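Local coordinates for protein alcohol dehydrogenase, zinc-containing (Streptococcus pneumoniae serotype 2, PDB 5YLN) that probably catalyses the NAD+-dependent oxidation of alcohols and binds zinc at two distinct sites in each chain, at residues Ile36-Ile41 with Ile348-Ile353; Asp84-Ser89 with Leu137-Glu142; Asp146-Met151 with Ile314-Leu319. All blocks are in the same frame, centred on the assembly; numbering follows the deposited sequence.

Contact 1. Residues Ile36-Ile41 with Ile348-Ile353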
loop_
_atom_site.group_PDB
_atom_site.type_symbol
_atom_site.label_atom_id
_atom_site.label_comp_id
_atom_site.label_asym_id
_atom_site.label_seq_id
_atom_site.Cartn_x
_atom_site.Cartn_y
_atom_site.Cartn_z
ATOM N N ILE A 36 5.461 37.637 6.905
ATOM C CA ILE A 36 4.719 36.693 7.735
ATOM C C ILE A 36 3.826 37.461 8.700
ATOM O O ILE A 36 4.274 38.389 9.387
ATOM C CB ILE A 36 5.667 35.748 8.495
ATOM C CG1 ILE A 36 6.525 34.908 7.547
ATOM C CG2 ILE A 36 4.876 34.836 9.410
ATOM C CD1 ILE A 36 5.737 34.034 6.605
ATOM N N VAL A 37 2.550 37.086 8.740
ATOM C CA VAL A 37 1.596 37.605 9.721
ATOM C C VAL A 37 1.475 36.670 10.919
ATOM O O VAL A 37 1.558 37.114 12.061
ATOM C CB VAL A 37 0.220 37.850 9.057
ATOM C CG1 VAL A 37 -0.849 38.140 10.099
ATOM C CG2 VAL A 37 0.308 38.992 8.047
ATOM N N LYS A 38 1.287 35.368 10.671
ATOM C CA LYS A 38 1.133 34.382 11.731
ATOM C C LYS A 38 1.753 33.062 11.300
ATOM O O LYS A 38 1.737 32.710 10.124
ATOM C CB LYS A 38 -0.336 34.158 12.100
ATOM C CG LYS A 38 -0.901 35.187 13.054
ATOM C CD LYS A 38 -2.419 35.081 13.137
ATOM C CE LYS A 38 -2.975 36.283 13.904
ATOM N NZ LYS A 38 -4.398 36.119 14.251
ATOM N N THR A 39 2.312 32.341 12.263
ATOM C CA THR A 39 2.975 31.079 11.974
ATOM C C THR A 39 2.706 30.132 13.141
ATOM O O THR A 39 1.965 30.460 14.075
ATOM C CB THR A 39 4.478 31.296 11.721
ATOM O OG1 THR A 39 5.056 30.108 11.182
ATOM C CG2 THR A 39 5.241 31.689 13.031
ATOM N N THR A 40 3.300 28.941 13.071
ATOM C CA THR A 40 3.193 27.939 14.130
ATOM C C THR A 40 4.468 27.069 14.140
ATOM O O THR A 40 5.413 27.295 13.379
ATOM C CB THR A 40 1.899 27.123 13.933
ATOM O OG1 THR A 40 1.684 26.215 15.022
ATOM C CG2 THR A 40 1.948 26.331 12.658
ATOM N N ILE A 41 4.487 26.070 15.021
ATOM C CA ILE A 41 5.567 25.093 15.133
ATOM C C ILE A 41 5.005 23.715 14.800
ATOM O O ILE A 41 3.888 23.370 15.203
ATOM C CB ILE A 41 6.187 25.067 16.550
ATOM C CG1 ILE A 41 6.445 26.477 17.094
ATOM C CG2 ILE A 41 7.481 24.276 16.556
ATOM C CD1 ILE A 41 6.683 26.487 18.580
ATOM N N ILE A 348 -0.002 29.291 18.007
ATOM C CA ILE A 348 0.023 30.286 16.944
ATOM C C ILE A 348 0.963 31.410 17.364
ATOM O O ILE A 348 0.966 31.843 18.523
ATOM C CB ILE A 348 -1.391 30.805 16.592
ATOM C CG1 ILE A 348 -1.373 31.579 15.284
ATOM C CG2 ILE A 348 -1.906 31.705 17.635
ATOM C CD1 ILE A 348 -1.822 30.765 14.118
ATOM N N ILE A 349 1.798 31.844 16.425
ATOM C CA ILE A 349 2.820 32.850 16.664
ATOM C C ILE A 349 2.550 34.018 15.726
ATOM O O ILE A 349 2.533 33.834 14.506
ATOM C CB ILE A 349 4.231 32.284 16.446
ATOM C CG1 ILE A 349 4.475 31.082 17.369
ATOM C CG2 ILE A 349 5.270 33.369 16.711
ATOM C CD1 ILE A 349 5.567 30.159 16.881
ATOM N N GLU A 350 2.360 35.212 16.291
ATOM C CA GLU A 350 1.962 36.395 15.536
ATOM C C GLU A 350 3.125 37.371 15.419
ATOM O O GLU A 350 3.796 37.660 16.411
ATOM C CB GLU A 350 0.772 37.095 16.193
ATOM C CG GLU A 350 0.150 38.141 15.295
ATOM C CD GLU A 350 -1.038 38.821 15.930
ATOM O OE1 GLU A 350 -1.340 38.536 17.110
ATOM O OE2 GLU A 350 -1.670 39.643 15.240
ATOM N N ASN A 351 3.333 37.896 14.214
ATOM C CA ASN A 351 4.445 38.803 13.924
ATOM C C ASN A 351 4.142 40.170 14.539
ATOM O O ASN A 351 3.450 41.004 13.947
ATOM C CB ASN A 351 4.680 38.908 12.421
ATOM C CG ASN A 351 5.864 39.808 12.066
ATOM O OD1 ASN A 351 6.442 40.483 12.935
ATOM N ND2 ASN A 351 6.222 39.828 10.796
ATOM N N ASP A 352 4.684 40.407 15.729
ATOM C CA ASP A 352 4.543 41.672 16.431
ATOM C C ASP A 352 5.681 42.634 16.120
ATOM O O ASP A 352 5.770 43.684 16.756
ATOM C CB ASP A 352 4.477 41.437 17.949
ATOM C CG ASP A 352 5.760 40.799 18.504
ATOM O OD1 ASP A 352 6.386 40.008 17.761
ATOM O OD2 ASP A 352 6.140 41.079 19.675
ATOM N N ILE A 353 6.551 42.302 15.170
ATOM C CA ILE A 353 7.765 43.071 14.916
ATOM C C ILE A 353 7.643 43.914 13.657
ATOM O O ILE A 353 8.012 45.087 13.663
ATOM C CB ILE A 353 8.996 42.132 14.842
ATOM C CG1 ILE A 353 9.186 41.375 16.164
ATOM C CG2 ILE A 353 10.270 42.934 14.501
ATOM C CD1 ILE A 353 10.289 40.322 16.149
#

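Contact 2. Residues Asp84-Ser89 with Leu137-Glu142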
loop_
_atom_site.group_PDB
_atom_site.type_symbol
_atom_site.label_atom_id
_atom_site.label_comp_id
_atom_site.label_asym_id
_atom_site.label_seq_id
_atom_site.Cartn_x
_atom_site.Cartn_y
_atom_site.Cartn_z
ATOM N N ASP A 84 -1.654 41.381 -1.335
ATOM C CA ASP A 84 -2.479 40.183 -1.262
ATOM C C ASP A 84 -2.257 39.444 0.049
ATOM O O ASP A 84 -1.126 39.097 0.397
ATOM C CB ASP A 84 -2.158 39.276 -2.444
ATOM C CG ASP A 84 -2.642 39.850 -3.769
ATOM O OD1 ASP A 84 -3.328 40.895 -3.751
ATOM O OD2 ASP A 84 -2.333 39.263 -4.823
ATOM N N LYS A 85 -3.348 39.216 0.781
ATOM C CA LYS A 85 -3.330 38.362 1.966
ATOM C C LYS A 85 -3.417 36.910 1.508
ATOM O O LYS A 85 -4.379 36.534 0.825
ATOM C CB LYS A 85 -4.485 38.708 2.900
ATOM C CG LYS A 85 -4.651 37.715 4.029
ATOM C CD LYS A 85 -5.520 38.247 5.158
ATOM C CE LYS A 85 -5.943 37.090 6.071
ATOM N NZ LYS A 85 -6.207 37.502 7.478
ATOM N N VAL A 86 -2.412 36.099 1.841
ATOM C CA VAL A 86 -2.332 34.759 1.263
ATOM C C VAL A 86 -1.831 33.718 2.264
ATOM O O VAL A 86 -1.156 34.031 3.250
ATOM C CB VAL A 86 -1.457 34.743 -0.018
ATOM C CG1 VAL A 86 -2.129 35.560 -1.146
ATOM C CG2 VAL A 86 -0.060 35.238 0.274
ATOM N N LEU A 87 -2.224 32.475 2.013
ATOM C CA LEU A 87 -1.703 31.305 2.700
ATOM C C LEU A 87 -0.499 30.747 1.953
ATOM O O LEU A 87 -0.471 30.722 0.718
ATOM C CB LEU A 87 -2.784 30.230 2.816
ATOM C CG LEU A 87 -2.314 28.792 3.070
ATOM C CD1 LEU A 87 -2.134 28.476 4.554
ATOM C CD2 LEU A 87 -3.233 27.781 2.382
ATOM N N ILE A 88 0.497 30.288 2.708
ATOM C CA ILE A 88 1.700 29.687 2.144
ATOM C C ILE A 88 1.695 28.209 2.508
ATOM O O ILE A 88 1.701 27.849 3.696
ATOM C CB ILE A 88 2.986 30.364 2.639
ATOM C CG1 ILE A 88 2.838 31.893 2.639
ATOM C CG2 ILE A 88 4.163 29.943 1.764
ATOM C CD1 ILE A 88 3.136 32.520 3.968
ATOM N N SER A 89 1.694 27.362 1.481
ATOM C CA SER A 89 1.802 25.924 1.677
ATOM C C SER A 89 3.202 25.543 2.149
ATOM O O SER A 89 4.191 26.206 1.831
ATOM C CB SER A 89 1.462 25.196 0.363
ATOM O OG SER A 89 1.868 23.850 0.408
ATOM N N LEU A 137 1.376 29.854 -3.201
ATOM C CA LEU A 137 0.510 30.738 -2.429
ATOM C C LEU A 137 -0.956 30.502 -2.785
ATOM O O LEU A 137 -1.282 30.119 -3.908
ATOM C CB LEU A 137 0.870 32.202 -2.695
ATOM C CG LEU A 137 2.300 32.640 -2.390
ATOM C CD1 LEU A 137 2.475 34.132 -2.688
ATOM C CD2 LEU A 137 2.610 32.355 -0.932
ATOM N N TYR A 138 -1.834 30.752 -1.818
ATOM C CA TYR A 138 -3.278 30.700 -2.026
ATOM C C TYR A 138 -3.922 31.957 -1.468
ATOM O O TYR A 138 -3.622 32.367 -0.341
ATOM C CB TYR A 138 -3.892 29.466 -1.370
ATOM C CG TYR A 138 -3.467 28.190 -2.038
ATOM C CD1 TYR A 138 -4.175 27.686 -3.127
ATOM C CD2 TYR A 138 -2.344 27.501 -1.603
ATOM C CE1 TYR A 138 -3.786 26.526 -3.744
ATOM C CE2 TYR A 138 -1.946 26.340 -2.214
ATOM C CZ TYR A 138 -2.670 25.856 -3.289
ATOM O OH TYR A 138 -2.285 24.697 -3.915
ATOM N N HIS A 139 -4.817 32.555 -2.250
ATOM C CA HIS A 139 -5.570 33.697 -1.766
ATOM C C HIS A 139 -6.462 33.279 -0.604
ATOM O O HIS A 139 -7.101 32.229 -0.653
ATOM C CB HIS A 139 -6.409 34.287 -2.904
ATOM C CG HIS A 139 -5.600 35.007 -3.938
ATOM N ND1 HIS A 139 -5.013 36.234 -3.699
ATOM C CD2 HIS A 139 -5.275 34.671 -5.208
ATOM C CE1 HIS A 139 -4.367 36.625 -4.782
ATOM N NE2 HIS A 139 -4.510 35.694 -5.711
ATOM N N THR A 140 -6.491 34.092 0.462
ATOM C CA THR A 140 -7.266 33.514 1.556
ATOM C C THR A 140 -8.717 34.007 1.531
ATOM O O THR A 140 -8.971 35.195 1.294
ATOM C CB THR A 140 -6.650 33.858 2.906
ATOM O OG1 THR A 140 -6.501 35.281 3.025
ATOM C CG2 THR A 140 -5.285 33.187 3.059
ATOM N N PRO A 141 -9.680 33.113 1.779
ATOM C CA PRO A 141 -11.073 33.554 1.928
ATOM C C PRO A 141 -11.233 34.393 3.186
ATOM O O PRO A 141 -10.637 34.097 4.225
ATOM C CB PRO A 141 -11.859 32.239 2.032
ATOM C CG PRO A 141 -10.928 31.166 1.550
ATOM C CD PRO A 141 -9.544 31.650 1.872
ATOM N N GLU A 142 -12.046 35.450 3.087
ATOM C CA GLU A 142 -12.269 36.330 4.235
ATOM C C GLU A 142 -13.134 35.692 5.312
ATOM O O GLU A 142 -13.240 36.248 6.407
ATOM C CB GLU A 142 -12.912 37.649 3.791
ATOM C CG GLU A 142 -12.055 38.498 2.857
ATOM C CD GLU A 142 -12.596 39.911 2.682
ATOM O OE1 GLU A 142 -13.203 40.437 3.642
ATOM O OE2 GLU A 142 -12.416 40.492 1.587
#

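Contact 3. Residues Asp146-Met151 with Ile314-Leu319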
loop_
_atom_site.group_PDB
_atom_site.type_symbol
_atom_site.label_atom_id
_atom_site.label_comp_id
_atom_site.label_asym_id
_atom_site.label_seq_id
_atom_site.Cartn_x
_atom_site.Cartn_y
_atom_site.Cartn_z
ATOM N N ASP A 146 -7.654 33.308 10.999
ATOM C CA ASP A 146 -6.213 33.134 10.814
ATOM C C ASP A 146 -5.734 31.805 11.388
ATOM O O ASP A 146 -4.925 31.112 10.769
ATOM C CB ASP A 146 -5.462 34.287 11.475
ATOM C CG ASP A 146 -5.576 35.609 10.701
ATOM O OD1 ASP A 146 -6.271 35.675 9.658
ATOM O OD2 ASP A 146 -4.934 36.590 11.139
ATOM N N GLU A 147 -6.257 31.419 12.551
ATOM C CA GLU A 147 -5.818 30.182 13.184
ATOM C C GLU A 147 -6.179 28.977 12.333
ATOM O O GLU A 147 -5.403 28.021 12.240
ATOM C CB GLU A 147 -6.432 30.058 14.580
ATOM C CG GLU A 147 -5.901 31.065 15.599
ATOM C CD GLU A 147 -6.349 32.492 15.317
ATOM O OE1 GLU A 147 -5.476 33.381 15.265
ATOM O OE2 GLU A 147 -7.566 32.720 15.130
ATOM N N ALA A 148 -7.352 29.006 11.697
ATOM C CA ALA A 148 -7.728 27.906 10.824
ATOM C C ALA A 148 -6.889 27.908 9.552
ATOM O O ALA A 148 -6.513 26.842 9.052
ATOM C CB ALA A 148 -9.216 27.974 10.486
ATOM N N LEU A 149 -6.567 29.089 9.025
ATOM C CA LEU A 149 -5.786 29.131 7.793
ATOM C C LEU A 149 -4.364 28.623 8.003
ATOM O O LEU A 149 -3.815 27.945 7.126
ATOM C CB LEU A 149 -5.773 30.551 7.228
ATOM C CG LEU A 149 -7.132 31.009 6.691
ATOM C CD1 LEU A 149 -7.156 32.533 6.476
ATOM C CD2 LEU A 149 -7.491 30.227 5.386
ATOM N N VAL A 150 -3.734 28.952 9.141
ATOM C CA VAL A 150 -2.370 28.465 9.370
ATOM C C VAL A 150 -2.341 26.938 9.408
ATOM O O VAL A 150 -1.354 26.314 9.000
ATOM C CB VAL A 150 -1.787 29.080 10.658
ATOM C CG1 VAL A 150 -0.459 28.406 11.044
ATOM C CG2 VAL A 150 -1.567 30.556 10.467
ATOM N N MET A 151 -3.413 26.313 9.905
ATOM C CA MET A 151 -3.504 24.856 9.928
ATOM C C MET A 151 -3.551 24.255 8.525
ATOM O O MET A 151 -3.238 23.075 8.356
ATOM C CB MET A 151 -4.732 24.426 10.743
ATOM C CG MET A 151 -4.743 24.894 12.218
ATOM S SD MET A 151 -3.328 24.329 13.225
ATOM C CE MET A 151 -2.172 25.692 13.138
ATOM N N ILE A 314 -16.059 21.207 9.455
ATOM C CA ILE A 314 -15.270 21.136 10.680
ATOM C C ILE A 314 -14.581 22.477 10.894
ATOM O O ILE A 314 -14.401 23.277 9.969
ATOM C CB ILE A 314 -14.218 20.011 10.670
ATOM C CG1 ILE A 314 -13.368 20.112 9.409
ATOM C CG2 ILE A 314 -14.862 18.636 10.840
ATOM C CD1 ILE A 314 -12.232 19.144 9.395
ATOM N N GLU A 315 -14.171 22.701 12.139
ATOM C CA GLU A 315 -13.529 23.942 12.563
ATOM C C GLU A 315 -12.103 23.639 13.014
ATOM O O GLU A 315 -11.861 23.346 14.196
ATOM C CB GLU A 315 -14.350 24.629 13.659
ATOM C CG GLU A 315 -15.064 23.697 14.649
ATOM C CD GLU A 315 -15.987 24.456 15.617
ATOM O OE1 GLU A 315 -16.887 25.184 15.136
ATOM O OE2 GLU A 315 -15.809 24.330 16.855
ATOM N N PRO A 316 -11.127 23.699 12.102
ATOM C CA PRO A 316 -9.738 23.371 12.471
ATOM C C PRO A 316 -9.105 24.339 13.457
ATOM O O PRO A 316 -8.059 24.010 14.027
ATOM C CB PRO A 316 -9.006 23.402 11.129
ATOM C CG PRO A 316 -9.850 24.302 10.268
ATOM C CD PRO A 316 -11.247 24.060 10.680
ATOM N N GLU A 317 -9.696 25.513 13.687
ATOM C CA GLU A 317 -9.089 26.437 14.628
ATOM C C GLU A 317 -9.020 25.859 16.032
ATOM O O GLU A 317 -8.280 26.396 16.856
ATOM C CB GLU A 317 -9.837 27.776 14.640
ATOM C CG GLU A 317 -11.315 27.707 14.981
ATOM C CD GLU A 317 -12.219 27.418 13.770
ATOM O OE1 GLU A 317 -13.429 27.701 13.875
ATOM O OE2 GLU A 317 -11.738 26.912 12.728
ATOM N N LYS A 318 -9.739 24.769 16.322
ATOM C CA LYS A 318 -9.621 24.188 17.654
ATOM C C LYS A 318 -8.326 23.396 17.847
ATOM O O LYS A 318 -8.058 22.957 18.961
ATOM C CB LYS A 318 -10.849 23.319 17.980
ATOM C CG LYS A 318 -11.226 22.266 16.958
ATOM C CD LYS A 318 -12.584 21.637 17.304
ATOM C CE LYS A 318 -13.216 20.959 16.091
ATOM N NZ LYS A 318 -14.651 20.590 16.301
ATOM N N LEU A 319 -7.517 23.220 16.797
ATOM C CA LEU A 319 -6.152 22.730 16.956
ATOM C C LEU A 319 -5.241 23.738 17.652
ATOM O O LEU A 319 -4.141 23.368 18.075
ATOM C CB LEU A 319 -5.564 22.367 15.592
ATOM C CG LEU A 319 -6.198 21.090 15.011
ATOM C CD1 LEU A 319 -5.907 20.945 13.527
ATOM C CD2 LEU A 319 -5.738 19.844 15.762
#

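Contact 1. Residues Ile36-Ile41 with Ile348-Ile353
Thr39 and Ile349 form a hydrogen-bonded pair between antiparallel strands 36-39 and 348-350, whose axes come within 4.6 Å at 158°, with Thr39 N to Ile349 O at 2.7 Å and the return bond from Ile349 N to Thr39 O. Their side chains lie alongside each other, Thr39 CG2 against Ile349 CB at 3.6 Å, a snug fit of two beta-branched residues suited to extended chain. Thr39 OG1 is turned away from its backbone N (chi1 -168°) to bond Glu65 O. Ile349 CD1 continues along this face to Ile41 CG1, 3.8 Å away. On the other face Lys38 and Glu350 run side by side, touching at Lys38 CE and Glu350 CD; Lys38 NZ instead forms salt bridges with Asp146 and Glu147. Asn351 finishes the pairing: its N bonds Val37 O, and its ND2 reaches Ile36 O at 2.8 Å, close to the amide plane, and also bonds Ser354 OG. Asn351 OD1 accepts from Ile353 N, an Asx turn that suits asparagine at a strand exit, while Val37 and Lys38 form a classic beta bulge opposite Ile67. A C-terminal strand pairing with a GroES-like-domain strand that runs on to zinc ligand Cys42 fits the medium-chain dehydrogenase fold.

Contact 2. Residues Asp84-Ser89 with Leu137-Glu142
Leu137 and Ile88 lie side by side on one face of the strand pair, Leu137 CD2 meeting Ile88 CG1 at 3.6 Å, while the other branch, Leu137 CD1, touches Val86 CG2 at 4.1 Å. A forked leucine serves well because each methyl can meet a different beta-branched neighbour. On the opposite face Leu87 CD2 approaches the Tyr138 ring obliquely at its CD2, and Ser89 CB lies at the ring edge. The backbones of Leu87 and Tyr138 bond in both directions, the shorter from Leu87 N to Tyr138 O at 2.7 Å. Farther out, Thr140 uses both branches: CG2 lies against the Val86-Leu87 peptide (Val86 C and Leu87 N), and OG1, held between its own backbone N and carbonyl carbon (chi1 55°), makes a weak bond to Lys85 O, which also accepts from Thr140 N at 3.2 Å. The arm of Lys85 crosses Thr140 nearly at a right angle, carrying NZ on to Asp146. At the polar edge, Asp84 OD2 stands 3.3 Å from His139 CE1 at the ring edge, the carboxylate and ring planes 65° apart; Asp84 OD1 forms a salt bridge with Lys81, and His139 NE2 bonds Asn79 O while its ring stacks with Phe80. Strand 66-72 pairs with the far side of strand 85-88, Ile88 rests on Val34 and Ile36 of strand 33-39, and Thr302 of helix 302-310 packs on Leu87 and Tyr138.

Contact 3. Residues Asp146-Met151 with Ile314-Leu319
The carboxylate of Glu317 and the puckered ring of Pro316 both meet Ala148 CB, the one by a single oxygen, the other by its CG corner. Glu317 OE2 lies 3.5 Å from Ala148 CB, and Pro316 CG touches the same methyl at 3.7 Å. Glu317 brings its acid back to the helix by placing CG between its own backbone N and carbonyl carbon (chi1 58°) and bending again at chi2 (-86°). The backbones are very close here, the CA atoms of Ala148 and Glu317 lying 4.3 Å apart, so a residue with a single methyl suits the helix at this point. Beside it Glu147 CB rests on Glu317 CB at 4.1 Å, but the Glu147 chain bends away and its OE1 forms a salt bridge with Lys38. The 3-10 segment 316-319 belongs to the link between helix 302-310 and strand 322-325, where the chain leaves the Rossmann-type domain for the sheet that includes the GroES-like strands; helix 146-151 packs against that sheet, touching Ile67 of strand 66-72. Proline suits the first position of the 3-10 segment, where the backbone N-H has no bond to make within the turn, and Pro316 O accepts from Leu319 N at 2.9 Å. Met151 CG passes near that same carbonyl oxygen, and the bend at chi2 (-59°) brings Met151 SD to Leu319 CB at 3.8 Å; the side chains cross obliquely. The sulfur, not the terminal methyl, makes the touch; the Met151 side chain lies about 10 Å from a bound zinc ion, while Leu319 also packs on Leu185 of helix 182-191.

Overall arrangement
Contacts 1 and 2 are antiparallel pairings within one mixed sheet and meet where Ile36 packs on Ile88, whereas contact 3 has no hydrogen bond across it and joins a helix to a 3-10 turn mainly through apolar touches. Contacts 1 and 3 are largely buried; contact 2 is only partly so, with polar residues toward solvent. Helix 146-151 ties the three together: Asp146 takes Lys38 of contact 1 on one carboxylate oxygen and Lys85 of contact 2 on the other, Val150 packs on Thr40 and Ile348, and Leu149 touches Thr140. The sheet contacts thus lend lysines to the helix, whose opposite flank faces segment 314-319.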